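Local coordinates for phenylurea hydrolase B (Mycobacterium brisbanense, PDB 4WHB), which probably hydrolyses carbon-nitrogen bonds other than peptide bonds, as a zinc-binding amidohydrolase named for its action on phenylurea compounds such as diuron, at residues G413-P425 with L432-A444. Residues are numbered along the deposited sequence; the frame is centred on the assembly and turned at random.
Sequences GKLADFVLLDQDP and LRSITEVFQAGAA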
ATOM      1  N   GLY C 413       8.151 -56.762 -15.293  1.00 17.26           N
ATOM      2  CA  GLY C 413       7.697 -56.031 -16.485  1.00 13.28           C
ATOM      3  C   GLY C 413       7.271 -54.591 -16.216  1.00 14.21           C
ATOM      4  O   GLY C 413       6.512 -54.006 -16.952  1.00 22.97           O
ATOM      5  N   LYS C 414       7.758 -54.027 -15.129  1.00 35.22           N
ATOM      6  CA  LYS C 414       7.471 -52.667 -14.733  1.00 31.23           C
ATOM      7  C   LYS C 414       8.769 -51.872 -14.743  1.00 25.84           C
ATOM      8  O   LYS C 414       9.854 -52.440 -14.657  1.00 32.77           O
ATOM      9  CB  LYS C 414       6.867 -52.622 -13.311  1.00 31.54           C
ATOM     10  CG  LYS C 414       5.422 -53.067 -13.253  1.00 31.87           C
ATOM     11  CD  LYS C 414       4.492 -51.986 -12.725  1.00 36.55           C
ATOM     12  CE  LYS C 414       4.648 -51.752 -11.247  1.00 25.40           C
ATOM     13  NZ  LYS C 414       3.668 -50.756 -10.761  1.00 26.45           N
ATOM     14  N   LEU C 415       8.653 -50.550 -14.857  1.00 25.31           N
ATOM     15  CA  LEU C 415       9.834 -49.719 -14.935  1.00 19.84           C
ATOM     16  C   LEU C 415      10.569 -49.944 -13.632  1.00 25.73           C
ATOM     17  O   LEU C 415       9.959 -50.007 -12.580  1.00 19.32           O
ATOM     18  CB  LEU C 415       9.481 -48.235 -15.089  1.00 29.96           C
ATOM     19  CG  LEU C 415       9.293 -47.628 -16.474  1.00 21.65           C
ATOM     20  CD1 LEU C 415       8.976 -46.149 -16.318  1.00 18.87           C
ATOM     21  CD2 LEU C 415      10.529 -47.870 -17.290  1.00 16.06           C
ATOM     22  N   ALA C 416      11.887 -50.104 -13.698  1.00 34.11           N
ATOM     23  CA  ALA C 416      12.610 -50.380 -12.498  1.00 40.91           C
ATOM     24  C   ALA C 416      13.076 -49.076 -11.902  1.00 38.43           C
ATOM     25  O   ALA C 416      14.075 -48.486 -12.364  1.00 32.37           O
ATOM     26  CB  ALA C 416      13.743 -51.311 -12.751  1.00 16.28           C
ATOM     27  N   ASP C 417      12.304 -48.630 -10.910  1.00 20.04           N
ATOM     28  CA  ASP C 417      12.627 -47.454 -10.160  1.00 18.74           C
ATOM     29  C   ASP C 417      12.615 -47.949  -8.736  1.00 30.62           C
ATOM     30  O   ASP C 417      11.589 -48.467  -8.257  1.00 35.45           O
ATOM     31  CB  ASP C 417      11.558 -46.343 -10.330  1.00 33.43           C
ATOM     32  CG  ASP C 417      11.328 -45.955 -11.775  1.00 36.89           C
ATOM     33  OD1 ASP C 417      12.329 -45.807 -12.528  1.00 41.38           O
ATOM     34  OD2 ASP C 417      10.133 -45.775 -12.162  1.00 29.66           O
ATOM     35  N   PHE C 418      13.725 -47.835  -8.037  1.00 16.61           N
ATOM     36  CA  PHE C 418      13.700 -48.255  -6.665  1.00 21.19           C
ATOM     37  C   PHE C 418      14.705 -47.533  -5.799  1.00 23.16           C
ATOM     38  O   PHE C 418      15.636 -46.893  -6.283  1.00 19.72           O
ATOM     39  CB  PHE C 418      13.874 -49.779  -6.552  1.00 28.57           C
ATOM     40  CG  PHE C 418      15.225 -50.296  -6.928  1.00 30.42           C
ATOM     41  CD1 PHE C 418      16.275 -50.239  -6.043  1.00 21.51           C
ATOM     42  CD2 PHE C 418      15.417 -50.895  -8.153  1.00 29.06           C
ATOM     43  CE1 PHE C 418      17.508 -50.752  -6.384  1.00 21.82           C
ATOM     44  CE2 PHE C 418      16.659 -51.418  -8.508  1.00 33.38           C
ATOM     45  CZ  PHE C 418      17.719 -51.330  -7.618  1.00 34.28           C
ATOM     46  N   VAL C 419      14.477 -47.646  -4.495  1.00 14.61           N
ATOM     47  CA  VAL C 419      15.300 -47.010  -3.511  1.00 15.78           C
ATOM     48  C   VAL C 419      15.709 -48.078  -2.497  1.00 16.21           C
ATOM     49  O   VAL C 419      14.863 -48.926  -2.100  1.00 12.15           O
ATOM     50  CB  VAL C 419      14.514 -45.925  -2.809  1.00 26.59           C
ATOM     51  CG1 VAL C 419      15.437 -45.147  -1.889  1.00 32.15           C
ATOM     52  CG2 VAL C 419      13.843 -44.990  -3.823  1.00 28.31           C
ATOM     53  N   LEU C 420      16.991 -48.082  -2.109  1.00  9.96           N
ATOM     54  CA  LEU C 420      17.441 -48.995  -1.088  1.00 17.44           C
ATOM     55  C   LEU C 420      17.608 -48.266   0.240  1.00 21.40           C
ATOM     56  O   LEU C 420      18.265 -47.219   0.290  1.00 21.52           O
ATOM     57  CB  LEU C 420      18.770 -49.617  -1.493  1.00 27.65           C
ATOM     58  CG  LEU C 420      18.766 -50.859  -2.397  1.00 26.92           C
ATOM     59  CD1 LEU C 420      19.446 -50.447  -3.694  1.00 45.84           C
ATOM     60  CD2 LEU C 420      19.551 -52.004  -1.741  1.00 41.78           C
ATOM     61  N   LEU C 421      17.048 -48.792   1.317  1.00 19.72           N
ATOM     62  CA  LEU C 421      17.164 -48.099   2.620  1.00 21.11           C
ATOM     63  C   LEU C 421      18.219 -48.730   3.523  1.00 26.43           C
ATOM     64  O   LEU C 421      18.764 -49.771   3.216  1.00 38.32           O
ATOM     65  CB  LEU C 421      15.811 -48.082   3.350  1.00 19.04           C
ATOM     66  CG  LEU C 421      14.665 -47.442   2.601  1.00  8.39           C
ATOM     67  CD1 LEU C 421      13.419 -47.564   3.413  1.00 11.67           C
ATOM     68  CD2 LEU C 421      14.987 -45.981   2.317  1.00 10.44           C
ATOM     69  N   ASP C 422      18.488 -48.087   4.648  1.00 36.54           N
ATOM     70  CA  ASP C 422      19.483 -48.596   5.627  1.00 35.58           C
ATOM     71  C   ASP C 422      18.854 -49.316   6.822  1.00 31.73           C
ATOM     72  O   ASP C 422      19.534 -50.023   7.533  1.00 23.35           O
ATOM     73  CB  ASP C 422      20.300 -47.408   6.201  1.00 25.93           C
ATOM     74  CG  ASP C 422      21.696 -47.750   6.501  1.00 22.57           C
ATOM     75  OD1 ASP C 422      21.999 -48.944   6.567  1.00 42.32           O
ATOM     76  OD2 ASP C 422      22.502 -46.813   6.646  1.00 23.81           O
ATOM     77  N   GLN C 423      17.557 -49.126   7.038  1.00 49.91           N
ATOM     78  CA  GLN C 423      16.934 -49.495   8.287  1.00 40.79           C
ATOM     79  C   GLN C 423      15.418 -49.763   8.119  1.00 26.95           C
ATOM     80  O   GLN C 423      14.821 -49.364   7.126  1.00 16.95           O
ATOM     81  CB  GLN C 423      17.204 -48.383   9.311  1.00 24.24           C
ATOM     82  CG  GLN C 423      18.475 -48.625  10.115  1.00 47.81           C
ATOM     83  CD  GLN C 423      19.206 -47.367  10.492  1.00 46.38           C
ATOM     84  OE1 GLN C 423      20.340 -47.177  10.047  1.00 41.64           O
ATOM     85  NE2 GLN C 423      18.566 -46.493  11.295  1.00 27.17           N
ATOM     86  N   ASP C 424      14.821 -50.419   9.115  1.00 20.59           N
ATOM     87  CA  ASP C 424      13.425 -50.840   9.077  1.00 16.01           C
ATOM     88  C   ASP C 424      12.520 -49.659   8.821  1.00 25.70           C
ATOM     89  O   ASP C 424      12.516 -48.710   9.607  1.00 21.75           O
ATOM     90  CB  ASP C 424      13.032 -51.486  10.420  1.00 19.82           C
ATOM     91  CG  ASP C 424      12.508 -52.904  10.280  1.00 20.64           C
ATOM     92  OD1 ASP C 424      13.261 -53.723   9.782  1.00 47.46           O
ATOM     93  OD2 ASP C 424      11.407 -53.268  10.700  1.00 17.99           O
ATOM     94  N   PRO C 425      11.732 -49.690   7.730  1.00 23.36           N
ATOM     95  CA  PRO C 425      10.712 -48.678   7.558  1.00 26.88           C
ATOM     96  C   PRO C 425       9.594 -48.742   8.590  1.00 38.27           C
ATOM     97  O   PRO C 425       8.817 -47.805   8.677  1.00 34.10           O
ATOM     98  CB  PRO C 425      10.152 -48.971   6.170  1.00 27.42           C
ATOM     99  CG  PRO C 425      11.282 -49.555   5.452  1.00 25.05           C
ATOM    100  CD  PRO C 425      11.954 -50.418   6.475  1.00 31.62           C
ATOM    101  N   LEU C 432      12.933 -43.909   5.831  1.00 24.26           N
ATOM    102  CA  LEU C 432      12.917 -43.696   4.385  1.00 19.56           C
ATOM    103  C   LEU C 432      14.030 -42.737   3.953  1.00 16.31           C
ATOM    104  O   LEU C 432      14.431 -42.721   2.790  1.00 13.73           O
ATOM    105  CB  LEU C 432      11.549 -43.149   3.955  1.00 13.91           C
ATOM    106  CG  LEU C 432      10.327 -44.069   4.216  1.00 22.48           C
ATOM    107  CD1 LEU C 432       9.061 -43.252   4.264  1.00 29.53           C
ATOM    108  CD2 LEU C 432      10.123 -45.208   3.197  1.00 31.57           C
ATOM    109  N   ARG C 433      14.518 -41.943   4.906  1.00 26.15           N
ATOM    110  CA  ARG C 433      15.577 -40.979   4.648  1.00 27.97           C
ATOM    111  C   ARG C 433      16.925 -41.637   4.393  1.00 22.42           C
ATOM    112  O   ARG C 433      17.782 -41.061   3.768  1.00 24.36           O
ATOM    113  CB  ARG C 433      15.688 -39.999   5.821  1.00 25.08           C
ATOM    114  CG  ARG C 433      14.435 -39.212   6.087  1.00 24.59           C
ATOM    115  CD  ARG C 433      14.726 -37.766   6.513  1.00 31.77           C
ATOM    116  NE  ARG C 433      13.476 -36.995   6.648  1.00 32.72           N
ATOM    117  CZ  ARG C 433      13.386 -35.798   7.201  1.00 23.75           C
ATOM    118  NH1 ARG C 433      14.452 -35.205   7.714  1.00 32.11           N
ATOM    119  NH2 ARG C 433      12.226 -35.177   7.258  1.00 23.42           N
ATOM    120  N   SER C 434      17.134 -42.829   4.906  1.00 23.15           N
ATOM    121  CA  SER C 434      18.494 -43.421   4.876  1.00 28.57           C
ATOM    122  C   SER C 434      18.594 -44.338   3.680  1.00 21.52           C
ATOM    123  O   SER C 434      18.041 -45.444   3.689  1.00 19.78           O
ATOM    124  CB  SER C 434      18.801 -44.190   6.146  1.00 14.21           C
ATOM    125  OG  SER C 434      17.737 -45.084   6.444  1.00 20.95           O
ATOM    126  N   ILE C 435      19.276 -43.848   2.645  1.00 16.43           N
ATOM    127  CA  ILE C 435      19.218 -44.460   1.328  1.00 29.15           C
ATOM    128  C   ILE C 435      20.611 -44.714   0.807  1.00 32.97           C
ATOM    129  O   ILE C 435      21.355 -43.749   0.535  1.00 40.29           O
ATOM    130  CB  ILE C 435      18.479 -43.537   0.345  1.00 27.30           C
ATOM    131  CG1 ILE C 435      17.002 -43.436   0.737  1.00 39.35           C
ATOM    132  CG2 ILE C 435      18.600 -44.052  -1.076  1.00 19.76           C
ATOM    133  CD1 ILE C 435      16.194 -42.362  -0.001  1.00 19.19           C
ATOM    134  N   THR C 436      20.959 -45.988   0.639  1.00 18.68           N
ATOM    135  CA  THR C 436      22.275 -46.330   0.105  1.00 28.55           C
ATOM    136  C   THR C 436      22.339 -46.213  -1.404  1.00 28.73           C
ATOM    137  O   THR C 436      23.404 -45.937  -1.953  1.00 30.40           O
ATOM    138  CB  THR C 436      22.707 -47.736   0.541  1.00 32.96           C
ATOM    139  OG1 THR C 436      21.690 -48.697   0.175  1.00 22.54           O
ATOM    140  CG2 THR C 436      22.961 -47.698   2.062  1.00 44.29           C
ATOM    141  N   GLU C 437      21.211 -46.414  -2.078  1.00 32.04           N
ATOM    142  CA  GLU C 437      21.161 -46.224  -3.534  1.00 27.04           C
ATOM    143  C   GLU C 437      19.774 -45.905  -4.033  1.00 11.76           C
ATOM    144  O   GLU C 437      18.777 -46.372  -3.455  1.00 12.44           O
ATOM    145  CB  GLU C 437      21.691 -47.482  -4.264  1.00 49.46           C
ATOM    146  CG  GLU C 437      23.030 -47.259  -4.951  1.00 44.44           C
ATOM    147  CD  GLU C 437      23.856 -48.533  -5.029  1.00 51.26           C
ATOM    148  OE1 GLU C 437      23.609 -49.449  -4.200  1.00 38.20           O
ATOM    149  OE2 GLU C 437      24.767 -48.621  -5.906  1.00 73.92           O
ATOM    150  N   VAL C 438      19.716 -45.112  -5.103  1.00  9.29           N
ATOM    151  CA  VAL C 438      18.482 -44.908  -5.826  1.00 18.44           C
ATOM    152  C   VAL C 438      18.637 -45.346  -7.281  1.00 18.25           C
ATOM    153  O   VAL C 438      19.427 -44.772  -8.005  1.00 12.18           O
ATOM    154  CB  VAL C 438      18.043 -43.457  -5.773  1.00 14.12           C
ATOM    155  CG1 VAL C 438      16.742 -43.269  -6.559  1.00 30.42           C
ATOM    156  CG2 VAL C 438      17.790 -43.019  -4.344  1.00 18.47           C
ATOM    157  N   PHE C 439      17.891 -46.365  -7.698  1.00 18.12           N
ATOM    158  CA  PHE C 439      17.917 -46.803  -9.084  1.00 26.04           C
ATOM    159  C   PHE C 439      16.682 -46.310  -9.833  1.00 36.43           C
ATOM    160  O   PHE C 439      15.570 -46.278  -9.273  1.00 21.16           O
ATOM    161  CB  PHE C 439      18.003 -48.321  -9.169  1.00 27.25           C
ATOM    162  CG  PHE C 439      19.421 -48.850  -9.285  1.00 44.85           C
ATOM    163  CD1 PHE C 439      20.319 -48.720  -8.238  1.00 30.47           C
ATOM    164  CD2 PHE C 439      19.843 -49.474 -10.454  1.00 43.27           C
ATOM    165  CE1 PHE C 439      21.600 -49.192  -8.329  1.00 35.50           C
ATOM    166  CE2 PHE C 439      21.125 -49.944 -10.560  1.00 31.50           C
ATOM    167  CZ  PHE C 439      22.006 -49.801  -9.495  1.00 36.51           C
ATOM    168  N   GLN C 440      16.872 -45.889 -11.083  1.00 34.41           N
ATOM    169  CA  GLN C 440      15.774 -45.357 -11.887  1.00 37.73           C
ATOM    170  C   GLN C 440      15.850 -45.884 -13.299  1.00 26.31           C
ATOM    171  O   GLN C 440      16.928 -45.925 -13.875  1.00 34.42           O
ATOM    172  CB  GLN C 440      15.805 -43.825 -11.897  1.00 37.48           C
ATOM    173  CG  GLN C 440      14.452 -43.177 -12.182  1.00 21.18           C
ATOM    174  CD  GLN C 440      14.616 -41.774 -12.749  1.00 15.32           C
ATOM    175  OE1 GLN C 440      14.308 -40.769 -12.094  1.00 15.64           O
ATOM    176  NE2 GLN C 440      15.120 -41.702 -13.985  1.00 25.84           N
ATOM    177  N   ALA C 441      14.703 -46.292 -13.858  1.00 40.38           N
ATOM    178  CA  ALA C 441      14.651 -46.867 -15.202  1.00 29.02           C
ATOM    179  C   ALA C 441      15.704 -47.972 -15.334  1.00 32.69           C
ATOM    180  O   ALA C 441      16.330 -48.137 -16.365  1.00 20.67           O
ATOM    181  CB  ALA C 441      14.870 -45.788 -16.254  1.00 18.04           C
ATOM    182  N   GLY C 442      15.869 -48.734 -14.270  1.00 32.12           N
ATOM    183  CA  GLY C 442      16.884 -49.764 -14.209  1.00 33.98           C
ATOM    184  C   GLY C 442      18.283 -49.212 -14.309  1.00 24.76           C
ATOM    185  O   GLY C 442      19.150 -49.870 -14.892  1.00 32.23           O
ATOM    186  N   ALA C 443      18.508 -48.024 -13.744  1.00 20.79           N
ATOM    187  CA  ALA C 443      19.791 -47.372 -13.822  1.00 19.55           C
ATOM    188  C   ALA C 443      20.183 -46.702 -12.509  1.00 21.19           C
ATOM    189  O   ALA C 443      19.352 -46.175 -11.818  1.00 22.26           O
ATOM    190  CB  ALA C 443      19.816 -46.381 -14.988  1.00  7.97           C
ATOM    191  N   ALA C 444      21.471 -46.731 -12.191  1.00 24.60           N
ATOM    192  CA  ALA C 444      21.980 -46.111 -11.000  1.00 31.01           C
ATOM    193  C   ALA C 444      21.978 -44.564 -11.103  1.00 27.67           C
ATOM    194  O   ALA C 444      21.990 -44.006 -12.208  1.00 15.21           O
ATOM    195  CB  ALA C 444      23.384 -46.629 -10.743  1.00 42.82           C
TER
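Phe418 and Phe439 form a hydrogen-bonded pair between antiparallel strands 418-421 and 437-440: Phe418 N binds Phe439 O, and Phe439 N returns the bond to Phe418 O, both at 2.7 Å. Both rings lie on the face that also carries Leu420 and Glu437. Phe418 CG sits between its backbone N and carbonyl carbon (chi1 69°), which swings the ring from CB across to the neighbouring strand. CG is 4.1 Å from Phe439 CB, CD2 is nearer, and CE2 and CZ both reach 3.4 Å from that CB, which lies over the ring face in a CH-pi contact; CZ also touches Phe439 CG. A flat aromatic face suits this place because it can take the CH of the partner's CB. The rings are nearly parallel (2°) but offset, centroids 5.0 Å apart, with little overlap.

On the other face, Val419 CG1 lies 3.4 Å from Ile435 CG2, and Leu421 CD2 packs on Ile435 CG1. At the far end Asp417 OD1 accepts a nearly straight bond from Ala441 N (2.8 Å) in the type I' turn, where Gly442 suits the positive phi. Asp417 OD2 pairs with Arg136.

Strand 56-63 flanks strand 418-421 on its other edge, in a chain of the TIM-barrel amidohydrolase family, away from zinc ligands His273 and Asp344. Backbone bonds thus set the register, apolar side chains meet on both faces, and one buried carboxylate probably couples the turn to a neighbouring positive charge.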